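PDB 2EQ9: pyruvate dehydrogenase complex, dihydrolipoamide acetyltransferase E2 component from Thermus thermophilus, which probably forms the lipoyl-bearing acetyltransferase core component of the pyruvate dehydrogenase complex, and here contributes its small peripheral subunit binding domain. Local coordinates for residues P22-G25 and V30-E33. Residues are numbered along the deposited sequence; the frame is centred on the assembly and turned at random.
Sequences PGSG and VRVE
Ser-24 OG and the backbone N of Arg-31 converge on one acceptor, OD2 of Asp-34 in helix 32-39; each is hydrogen-bonded to it, so this carboxylate oxygen joins segments 22-25 and 30-33, which share no direct hydrogen bond. Arg-31 is the N-cap of that helix, and the bond from its N to Asp-34 in the first turn is one half of a capping-box pattern; the nearby helix N-terminus would probably favour the negative charge of the carboxylate. Ser-24 OG lies between its own backbone N and carbonyl carbon (chi1 59°), and from there also meets the aliphatic shank of Arg-31 at CG, 4.1 Å away. That touch is van der Waals only. Both segments belong to the peripheral subunit binding domain, a miniature fold in which helices 5-13 and 32-39 are linked by a long loop; residues 22-25 are part of this loop and come back beside the entry to the second helix. The backbones are closest at Gly-23 and Val-30, whose CA atoms are 4.2 Å apart. Val-30 CG2 lies 4.0 Å from Gly-23 CA, the methyl resting against the glycine alpha carbon. Around this buried valine pack Ala-3, Ile-18, Val-21 and Val-35, while its backbone bonds to Leu-2. The Arg-31 chain bends at its CB-CG bond (chi2 -72°), and its guanidinium NH2 hydrogen-bonds to the backbone of a chain of another protein, probably the dihydrolipoamide dehydrogenase that such domains recruit.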
ATOM      1  N   PRO C  22      32.951   8.398   6.558  1.00 67.32           N
ATOM      2  CA  PRO C  22      33.055   8.016   5.145  1.00 67.22           C
ATOM      3  C   PRO C  22      32.126   6.851   4.790  1.00 67.33           C
ATOM      4  O   PRO C  22      31.992   5.891   5.553  1.00 65.42           O
ATOM      5  CB  PRO C  22      34.535   7.670   4.989  1.00 67.92           C
ATOM      6  CG  PRO C  22      34.925   7.194   6.370  1.00 67.86           C
ATOM      7  CD  PRO C  22      34.229   8.187   7.264  1.00 67.43           C
ATOM      8  N   GLY C  23      31.485   6.952   3.629  1.00 68.84           N
ATOM      9  CA  GLY C  23      30.562   5.920   3.185  1.00 71.06           C
ATOM     10  C   GLY C  23      31.223   4.644   2.703  1.00 72.33           C
ATOM     11  O   GLY C  23      32.371   4.360   3.053  1.00 73.28           O
ATOM     12  N   SER C  24      30.500   3.870   1.897  1.00 73.05           N
ATOM     13  CA  SER C  24      31.032   2.614   1.380  1.00 74.08           C
ATOM     14  C   SER C  24      30.408   2.174   0.055  1.00 74.91           C
ATOM     15  O   SER C  24      31.034   1.444  -0.718  1.00 75.51           O
ATOM     16  CB  SER C  24      30.850   1.504   2.419  1.00 73.46           C
ATOM     17  OG  SER C  24      29.484   1.334   2.754  1.00 73.19           O
ATOM     18  N   GLY C  25      29.182   2.617  -0.211  1.00 75.27           N
ATOM     19  CA  GLY C  25      28.518   2.236  -1.447  1.00 75.90           C
ATOM     20  C   GLY C  25      29.253   2.707  -2.690  1.00 76.53           C
ATOM     21  O   GLY C  25      30.357   3.251  -2.590  1.00 75.99           O
ATOM     22  N   VAL C  30      26.350   5.966   3.712  1.00 46.72           N
ATOM     23  CA  VAL C  30      26.847   5.569   5.026  1.00 44.13           C
ATOM     24  C   VAL C  30      25.960   4.510   5.678  1.00 44.42           C
ATOM     25  O   VAL C  30      24.748   4.697   5.819  1.00 43.66           O
ATOM     26  CB  VAL C  30      26.942   6.786   5.960  1.00 43.87           C
ATOM     27  CG1 VAL C  30      27.581   6.384   7.277  1.00 40.48           C
ATOM     28  CG2 VAL C  30      27.739   7.897   5.282  1.00 42.28           C
ATOM     29  N   ARG C  31      26.575   3.398   6.074  1.00 43.63           N
ATOM     30  CA  ARG C  31      25.867   2.297   6.719  1.00 44.27           C
ATOM     31  C   ARG C  31      26.302   2.187   8.171  1.00 45.23           C
ATOM     32  O   ARG C  31      27.321   2.751   8.559  1.00 45.16           O
ATOM     33  CB  ARG C  31      26.186   0.976   6.020  1.00 44.00           C
ATOM     34  CG  ARG C  31      25.834   0.937   4.556  1.00 43.68           C
ATOM     35  CD  ARG C  31      24.335   0.884   4.349  1.00 43.70           C
ATOM     36  NE  ARG C  31      24.021   0.667   2.942  1.00 44.23           N
ATOM     37  CZ  ARG C  31      22.853   0.217   2.491  1.00 44.33           C
ATOM     38  NH1 ARG C  31      22.667   0.055   1.186  1.00 42.94           N
ATOM     39  NH2 ARG C  31      21.877  -0.076   3.340  1.00 39.08           N
ATOM     40  N   VAL C  32      25.526   1.453   8.964  1.00 46.78           N
ATOM     41  CA  VAL C  32      25.844   1.243  10.376  1.00 48.32           C
ATOM     42  C   VAL C  32      27.273   0.723  10.525  1.00 49.43           C
ATOM     43  O   VAL C  32      27.978   1.075  11.470  1.00 49.98           O
ATOM     44  CB  VAL C  32      24.870   0.225  11.022  1.00 48.35           C
ATOM     45  CG1 VAL C  32      25.435  -0.290  12.345  1.00 48.92           C
ATOM     46  CG2 VAL C  32      23.527   0.883  11.262  1.00 47.52           C
ATOM     47  N   GLU C  33      27.696  -0.112   9.582  1.00 51.28           N
ATOM     48  CA  GLU C  33      29.042  -0.672   9.616  1.00 52.45           C
ATOM     49  C   GLU C  33      30.072   0.448   9.525  1.00 51.95           C
ATOM     50  O   GLU C  33      31.019   0.491  10.311  1.00 52.08           O
ATOM     51  CB  GLU C  33      29.245  -1.658   8.460  1.00 53.57           C
ATOM     52  CG  GLU C  33      28.159  -2.721   8.348  1.00 56.21           C
ATOM     53  CD  GLU C  33      26.930  -2.218   7.614  1.00 56.66           C
ATOM     54  OE1 GLU C  33      26.983  -2.123   6.369  1.00 55.33           O
ATOM     55  OE2 GLU C  33      25.919  -1.909   8.282  1.00 58.15           O
TER